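Rho guanine nucleotide exchange factor 12 (Homo sapiens, PDB 1TXD) acts as a guanine nucleotide exchange factor for the GTPase RhoA, through the DH/PH domain pair, and may serve as a GTPase-activating protein for Gα12 and Gα13. Local coordinates at residues 24-29 with 95-100; 38-43 with 78-83; 104-109 with 197-202. The protein carries 1 engineered substitution. All coordinates share one frame; numbering follows the deposited sequence.

Interaction 1. Residues 24-29 with 95-100; sequences KRQEVI and TSVIDQ
Gln26 and Arg25, adjacent on helix 20-57, reach across to the irregular segment 95-100 and bind its backbone, fixing a loop between helices 72-90 and 102-109 of the DH domain's helical bundle. The carboxamide of Gln26 pairs with both polar main-chain atoms of Ile98. Ile98 N donates to Gln26 OE1 at 3.0 Å in an almost straight bond (175°), while Gln26 NE2 donates to Ile98 O at 2.8 Å, arriving in the carbonyl plane on a lone pair. With both its oxygen and its nitrogen engaged, the amide is held against flipping, and Val97 CG1 lies 3.8 Å from Gln26 NE2.

One residue further along the loop, the guanidinium of Arg25 approaches end-on and shares a single acceptor: NH1 and NH2 lie 2.9 and 2.8 Å from Asp99 O. This oxygen sits in the guanidinium plane, yet both nitrogens stand above the plane of the carbonyl, on the same face, and both bonds are bent. The Arg25 chain is extended until a turn at chi3 (74°) swings its tip toward the loop. With a leucine here the Asp99 carbonyl would probably be left without both of its donors from the helix, and this end of the loop would be less firmly held. Ile29 completes the first shell: its CD1 packs against Ile98 CG2 at 4.0 Å and lies over one face of the Arg25 guanidinium, 3.7 Å from its plane and offset toward the rim.

In the second shell, Thr188 and Trp190 touch Arg25, and Ile98 leans on Val89 and Arg90 of helix 72-90. Glu22 steadies both polar side chains, its OE1 forming a salt bridge with Arg25 NE and its OE2 a hydrogen bond with Gln26 NE2.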
# COMPACT_ATOMS: atom_id res chain seq x y z
N LYS A 24 33.24 -11.08 7.64
CA LYS A 24 32.24 -10.17 7.09
C LYS A 24 30.96 -10.93 6.78
O LYS A 24 29.87 -10.43 7.09
CB LYS A 24 32.74 -9.48 5.83
CG LYS A 24 33.53 -8.22 6.09
CD LYS A 24 34.79 -8.14 5.24
CE LYS A 24 35.84 -7.20 5.84
NZ LYS A 24 37.20 -7.62 5.46
N ARG A 25 31.08 -12.11 6.19
CA ARG A 25 29.95 -13.00 5.93
C ARG A 25 29.17 -13.23 7.22
O ARG A 25 27.93 -13.18 7.21
CB ARG A 25 30.37 -14.37 5.31
CG ARG A 25 29.21 -15.17 4.62
CD ARG A 25 29.60 -16.53 4.05
NE ARG A 25 29.80 -17.47 5.14
CZ ARG A 25 28.96 -18.41 5.54
NH1 ARG A 25 27.81 -18.65 4.91
NH2 ARG A 25 29.31 -19.15 6.58
N GLN A 26 29.88 -13.43 8.34
CA GLN A 26 29.18 -13.79 9.56
C GLN A 26 28.43 -12.59 10.06
O GLN A 26 27.33 -12.72 10.58
CB GLN A 26 30.12 -14.25 10.66
CG GLN A 26 30.85 -15.56 10.35
CD GLN A 26 29.92 -16.74 10.33
OE1 GLN A 26 29.10 -16.87 11.22
NE2 GLN A 26 30.01 -17.55 9.28
N GLU A 27 29.06 -11.43 9.92
CA GLU A 27 28.50 -10.20 10.41
C GLU A 27 27.19 -9.88 9.68
O GLU A 27 26.25 -9.47 10.31
CB GLU A 27 29.49 -9.04 10.26
CG GLU A 27 30.46 -8.87 11.44
CD GLU A 27 31.66 -7.98 11.10
OE1 GLU A 27 32.71 -8.01 11.81
OE2 GLU A 27 31.56 -7.24 10.10
N VAL A 28 27.16 -10.08 8.37
CA VAL A 28 25.97 -9.81 7.59
C VAL A 28 24.88 -10.89 7.74
O VAL A 28 23.70 -10.56 7.66
CB VAL A 28 26.27 -9.54 6.10
CG1 VAL A 28 27.14 -8.31 5.95
CG2 VAL A 28 26.89 -10.74 5.42
N ILE A 29 25.24 -12.15 7.99
CA ILE A 29 24.23 -13.13 8.34
C ILE A 29 23.62 -12.73 9.68
O ILE A 29 22.43 -12.93 9.94
CB ILE A 29 24.79 -14.57 8.44
CG1 ILE A 29 25.07 -15.13 7.06
CG2 ILE A 29 23.78 -15.49 9.12
CD1 ILE A 29 25.92 -16.39 7.09
N THR A 95 30.16 -23.54 17.95
CA THR A 95 31.08 -22.46 17.54
C THR A 95 30.42 -21.06 17.42
O THR A 95 31.13 -20.05 17.49
CB THR A 95 31.78 -22.80 16.19
OG1 THR A 95 30.89 -23.54 15.33
CG2 THR A 95 32.97 -23.73 16.41
N SER A 96 29.10 -21.02 17.25
CA SER A 96 28.35 -19.80 16.93
C SER A 96 28.72 -19.26 15.55
O SER A 96 28.16 -18.26 15.09
CB SER A 96 28.51 -18.72 18.00
OG SER A 96 28.64 -19.30 19.28
N VAL A 97 29.64 -19.95 14.89
CA VAL A 97 29.96 -19.71 13.50
C VAL A 97 28.94 -20.47 12.67
O VAL A 97 28.73 -21.66 12.88
CB VAL A 97 31.37 -20.19 13.16
CG1 VAL A 97 31.67 -20.01 11.68
CG2 VAL A 97 32.36 -19.47 14.01
N ILE A 98 28.32 -19.76 11.75
CA ILE A 98 27.29 -20.33 10.90
C ILE A 98 28.01 -20.78 9.65
O ILE A 98 28.86 -20.06 9.14
CB ILE A 98 26.24 -19.26 10.58
CG1 ILE A 98 25.38 -19.00 11.82
CG2 ILE A 98 25.38 -19.65 9.42
CD1 ILE A 98 25.63 -17.65 12.43
N ASP A 99 27.64 -21.95 9.15
CA ASP A 99 28.23 -22.44 7.91
C ASP A 99 27.33 -22.05 6.75
O ASP A 99 27.08 -20.86 6.58
CB ASP A 99 28.53 -23.95 8.00
CG ASP A 99 29.64 -24.27 9.00
OD1 ASP A 99 30.71 -23.58 8.98
OD2 ASP A 99 29.53 -25.19 9.85
N GLN A 100 26.81 -23.03 6.02
CA GLN A 100 26.07 -22.81 4.79
C GLN A 100 24.68 -22.34 5.15
O GLN A 100 24.14 -22.81 6.13
CB GLN A 100 25.91 -24.12 4.00
CG GLN A 100 27.16 -24.99 3.89
CD GLN A 100 28.31 -24.23 3.24
OE1 GLN A 100 28.13 -23.64 2.18
NE2 GLN A 100 29.47 -24.21 3.88

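Interaction 2. Residues 38-43 with 78-83; sequences AHVRTL and LHIGLN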
# COMPACT_ATOMS: atom_id res chain seq x y z
N ALA A 38 14.51 -7.92 16.14
CA ALA A 38 14.02 -6.57 16.38
C ALA A 38 12.61 -6.42 15.79
O ALA A 38 11.71 -5.87 16.43
CB ALA A 38 14.96 -5.55 15.76
N HIS A 39 12.45 -6.93 14.57
CA HIS A 39 11.16 -6.88 13.87
C HIS A 39 10.03 -7.58 14.61
O HIS A 39 8.94 -7.03 14.76
CB HIS A 39 11.23 -7.50 12.49
CG HIS A 39 9.97 -7.32 11.72
ND1 HIS A 39 9.54 -6.07 11.30
CD2 HIS A 39 8.98 -8.19 11.39
CE1 HIS A 39 8.39 -6.20 10.69
NE2 HIS A 39 8.05 -7.48 10.70
N VAL A 40 10.30 -8.80 15.02
CA VAL A 40 9.41 -9.55 15.87
C VAL A 40 8.97 -8.78 17.09
O VAL A 40 7.80 -8.82 17.48
CB VAL A 40 10.02 -10.90 16.28
CG1 VAL A 40 9.21 -11.60 17.41
CG2 VAL A 40 10.06 -11.84 15.08
N ARG A 41 9.93 -8.12 17.73
CA ARG A 41 9.69 -7.37 18.97
C ARG A 41 8.73 -6.20 18.77
O ARG A 41 7.96 -5.90 19.64
CB ARG A 41 11.01 -6.86 19.55
CG ARG A 41 11.08 -6.96 21.06
CD ARG A 41 12.41 -6.48 21.67
NE ARG A 41 13.29 -7.63 21.87
CZ ARG A 41 14.35 -7.97 21.12
NH1 ARG A 41 14.75 -7.24 20.09
NH2 ARG A 41 15.04 -9.05 21.44
N THR A 42 8.87 -5.53 17.62
CA THR A 42 8.04 -4.46 17.16
C THR A 42 6.61 -4.94 16.95
O THR A 42 5.60 -4.30 17.39
CB THR A 42 8.66 -3.96 15.82
OG1 THR A 42 9.88 -3.31 16.11
CG2 THR A 42 7.95 -2.87 15.22
N LEU A 43 6.50 -6.12 16.33
CA LEU A 43 5.21 -6.67 16.04
C LEU A 43 4.53 -7.07 17.37
O LEU A 43 3.30 -6.89 17.50
CB LEU A 43 5.30 -7.84 15.06
CG LEU A 43 5.60 -7.49 13.59
CD1 LEU A 43 5.57 -8.76 12.73
CD2 LEU A 43 4.68 -6.48 13.02
N LEU A 78 4.10 -15.55 11.55
CA LEU A 78 5.04 -15.76 10.48
C LEU A 78 6.48 -15.36 10.83
O LEU A 78 7.43 -16.17 10.70
CB LEU A 78 4.56 -15.03 9.24
CG LEU A 78 5.39 -15.20 7.98
CD1 LEU A 78 4.60 -14.92 6.78
CD2 LEU A 78 6.63 -14.34 8.01
N HIS A 79 6.63 -14.16 11.35
CA HIS A 79 7.92 -13.59 11.75
C HIS A 79 8.48 -14.23 13.02
O HIS A 79 9.71 -14.45 13.10
CB HIS A 79 7.82 -12.08 11.83
CG HIS A 79 7.77 -11.42 10.49
ND1 HIS A 79 8.88 -11.24 9.69
CD2 HIS A 79 6.74 -10.86 9.81
CE1 HIS A 79 8.54 -10.64 8.57
NE2 HIS A 79 7.24 -10.38 8.63
N ILE A 80 7.63 -14.62 13.97
CA ILE A 80 8.12 -15.49 15.05
C ILE A 80 8.67 -16.85 14.50
O ILE A 80 9.75 -17.28 14.91
CB ILE A 80 7.04 -15.75 16.08
CG1 ILE A 80 6.77 -14.51 16.92
CG2 ILE A 80 7.42 -16.95 17.04
CD1 ILE A 80 5.46 -14.58 17.69
N GLY A 81 7.94 -17.53 13.60
CA GLY A 81 8.42 -18.79 13.05
C GLY A 81 9.73 -18.61 12.29
O GLY A 81 10.61 -19.41 12.38
N LEU A 82 9.85 -17.52 11.55
CA LEU A 82 11.02 -17.25 10.77
C LEU A 82 12.21 -17.00 11.70
O LEU A 82 13.33 -17.52 11.47
CB LEU A 82 10.77 -16.02 9.88
CG LEU A 82 11.92 -15.52 9.01
CD1 LEU A 82 12.72 -16.71 8.30
CD2 LEU A 82 11.36 -14.51 8.00
N ASN A 83 11.97 -16.19 12.73
CA ASN A 83 12.93 -15.93 13.78
C ASN A 83 13.37 -17.22 14.49
O ASN A 83 14.51 -17.35 14.81
CB ASN A 83 12.36 -14.96 14.80
CG ASN A 83 13.38 -14.49 15.79
OD1 ASN A 83 13.23 -14.66 16.99
ND2 ASN A 83 14.45 -13.92 15.28
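His39 presents its ring edge to the face of His79 in a T-shaped stack, the rings' centroids 4.4 Å apart and their planes inclined at 65°. His39 CD2 lies over the centre of the His79 ring, 3.5 Å above its plane, and Leu78 CD2 covers the opposite face, so the imidazole of His79 is sandwiched between its own helix and the neighbouring one. His39 gets there with CG anti to the backbone N (chi1 -173°), which carries the ring toward His79. Polar partners outside the two segments fix how both rings are turned: Glu36 is hydrogen-bonded to His79 ND1, and the amide of Gln170, from helix 169-186, bonds to the two NE2 atoms, its oxygen to that of His39 and its nitrogen to that of His79. Tyr177 of the same helix also packs against His79. Leu43 CD1 closes this side against His79 CD2 at 3.8 Å.

The two segments belong to helices 20-57 and 72-90, an antiparallel pair in the DH helical bundle whose local axes approach to 9.4 Å at an angle of 152°. Val40 marks the place where the backbones come closest, its CA 6.0 Å from the CA of His79. Its CG2 branch is wedged against the main chain, 3.3 Å from His79 O, and lies 3.9 Å from the CB of Asn83, a buried residue whose OD1 is hydrogen-bonded to Lys87 along its own helix.

Beyond this branch the packing thins. The other one, Val40 CG1, meets only CG1 of the partly exposed Ile80, at 3.8 Å, the two side chains crossing at about a right angle. Ile80 also rests on Lys44, one turn further along helix 20-57 from Val40.

Interaction 3. Residues 104-109 with 197-202; sequences DLLTWF and VKKAAD
Leu105 and Leu106 both carry CG anti to the carbonyl carbon (chi1 -63° and -78°), and these torsions take Leu105 CD1 to Val197 and Leu106 CD2 to Ala200. Leu106 sets out alongside the partner helix, and its CD2 branch then comes over the Ala200 backbone, 3.7 Å from Ala200 N and 3.8 Å from Ala200 CB. Leu105 meets the Ala200 methyl directly with its CB, at 3.7 Å, while its extended CD1 crosses to Val197 CG2 at 4.0 Å. Ala200 CB thus settles between two leucine side chains; consistent with its small size, the CA atoms of Leu106 and Ala200 are 5.3 Å apart. At the rim, the aliphatic CG of Lys199 lies against Leu106 CD2. Phe109 adds only its CB, beside Ala200 O, because its ring leads away to meet that of Tyr177; Trp108 CB covers one face of this phenyl ring.

The contact is apolar throughout and joins nearly parallel segments, 16° between axes 8.6 Å apart. It seats the short helix 102-109 on helix 191-230, the long last helix of the DH bundle that runs on toward the PH domain. Helix 169-186 packs alongside, placing Leu181 on Ala200 and Ala185 on Val197, while Leu32 of helix 20-57 touches Leu105 and Trp108 inserts against Leu82, Gln85 and Met86 of helix 72-90.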
# COMPACT_ATOMS: atom_id res chain seq x y z
N ASP A 104 18.66 -22.58 3.51
CA ASP A 104 17.71 -22.06 4.48
C ASP A 104 17.00 -20.83 3.92
O ASP A 104 15.81 -20.72 3.99
CB ASP A 104 18.40 -21.71 5.79
CG ASP A 104 19.20 -22.85 6.32
OD1 ASP A 104 18.62 -23.93 6.54
OD2 ASP A 104 20.43 -22.76 6.51
N LEU A 105 17.75 -19.94 3.30
CA LEU A 105 17.20 -18.77 2.66
C LEU A 105 16.21 -19.13 1.56
O LEU A 105 15.21 -18.45 1.38
CB LEU A 105 18.31 -17.91 2.09
CG LEU A 105 19.29 -17.33 3.11
CD1 LEU A 105 20.34 -16.61 2.34
CD2 LEU A 105 18.63 -16.39 4.07
N LEU A 106 16.49 -20.22 0.87
CA LEU A 106 15.58 -20.73 -0.13
C LEU A 106 14.30 -21.34 0.46
O LEU A 106 13.24 -21.20 -0.12
CB LEU A 106 16.30 -21.75 -1.05
CG LEU A 106 17.18 -21.08 -2.11
CD1 LEU A 106 17.84 -22.13 -3.07
CD2 LEU A 106 16.43 -20.01 -2.91
N THR A 107 14.41 -22.00 1.61
CA THR A 107 13.23 -22.45 2.37
C THR A 107 12.36 -21.30 2.91
O THR A 107 11.11 -21.40 2.93
CB THR A 107 13.71 -23.37 3.53
OG1 THR A 107 14.34 -24.53 2.97
CG2 THR A 107 12.54 -23.96 4.28
N TRP A 108 13.01 -20.20 3.35
CA TRP A 108 12.33 -19.08 3.95
C TRP A 108 11.63 -18.20 2.91
O TRP A 108 10.52 -17.71 3.16
CB TRP A 108 13.31 -18.22 4.78
CG TRP A 108 13.97 -18.97 5.85
CD1 TRP A 108 13.51 -20.11 6.43
CD2 TRP A 108 15.21 -18.66 6.51
NE1 TRP A 108 14.40 -20.55 7.39
CE2 TRP A 108 15.43 -19.67 7.47
CE3 TRP A 108 16.14 -17.63 6.40
CZ2 TRP A 108 16.57 -19.68 8.30
CZ3 TRP A 108 17.26 -17.65 7.22
CH2 TRP A 108 17.46 -18.67 8.16
N PHE A 109 12.26 -18.06 1.75
CA PHE A 109 11.90 -17.02 0.79
C PHE A 109 11.60 -17.48 -0.63
O PHE A 109 11.48 -16.64 -1.54
CB PHE A 109 13.04 -15.96 0.74
CG PHE A 109 13.29 -15.29 2.06
CD1 PHE A 109 12.25 -14.63 2.71
CD2 PHE A 109 14.56 -15.29 2.64
CE1 PHE A 109 12.47 -14.01 3.92
CE2 PHE A 109 14.78 -14.68 3.84
CZ PHE A 109 13.74 -14.02 4.49
N VAL A 197 22.05 -18.00 -2.48
CA VAL A 197 21.81 -16.77 -1.74
C VAL A 197 21.21 -15.76 -2.69
O VAL A 197 20.15 -15.19 -2.38
CB VAL A 197 23.09 -16.21 -1.07
CG1 VAL A 197 22.84 -14.82 -0.48
CG2 VAL A 197 23.55 -17.13 0.07
N LYS A 198 21.84 -15.57 -3.85
CA LYS A 198 21.35 -14.60 -4.84
C LYS A 198 19.97 -14.97 -5.41
O LYS A 198 19.21 -14.07 -5.78
CB LYS A 198 22.32 -14.41 -5.99
CG LYS A 198 23.55 -13.61 -5.60
CD LYS A 198 24.56 -13.51 -6.75
CE LYS A 198 24.23 -12.36 -7.72
NZ LYS A 198 25.38 -12.15 -8.68
N LYS A 199 19.67 -16.27 -5.48
CA LYS A 199 18.36 -16.70 -5.96
C LYS A 199 17.26 -16.27 -4.95
O LYS A 199 16.26 -15.68 -5.33
CB LYS A 199 18.35 -18.22 -6.22
CG LYS A 199 16.96 -18.86 -6.55
CD LYS A 199 17.12 -20.14 -7.38
CE LYS A 199 16.12 -21.27 -7.03
NZ LYS A 199 14.71 -20.80 -6.96
N ALA A 200 17.50 -16.57 -3.67
CA ALA A 200 16.65 -16.14 -2.56
C ALA A 200 16.50 -14.62 -2.53
O ALA A 200 15.42 -14.11 -2.31
CB ALA A 200 17.21 -16.66 -1.23
N ALA A 201 17.59 -13.90 -2.79
CA ALA A 201 17.53 -12.44 -2.86
C ALA A 201 16.56 -11.99 -3.95
O ALA A 201 15.77 -11.08 -3.70
CB ALA A 201 18.93 -11.84 -3.10
N ASP A 202 16.62 -12.60 -5.14
CA ASP A 202 15.70 -12.27 -6.23
C ASP A 202 14.25 -12.61 -5.90
O ASP A 202 13.36 -11.83 -6.23
CB ASP A 202 16.07 -12.96 -7.54
CG ASP A 202 17.30 -12.39 -8.17
OD1 ASP A 202 17.79 -11.32 -7.72
OD2 ASP A 202 17.86 -12.97 -9.12

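All three contacts are largely buried in the DH domain and far from the PH sandwich, but their chemistry differs. Interaction 1, the farthest of the three from the centre of the chain (about 34 Å between centres), holds an irregular loop through side chain-to-backbone hydrogen bonds, with an exposed rim at Asp99. Interactions 2 and 3 join helices, one antiparallel with a polar-anchored ring pair, the other nearly parallel and wholly apolar. Helix 20-57 serves both interactions 1 and 2, whose centres are about 20 Å apart. The loop of interaction 1 leads directly into the helix used by interaction 3. Interactions 2 and 3 touch where Leu82 CD1 packs on Trp108 CG at 3.6 Å.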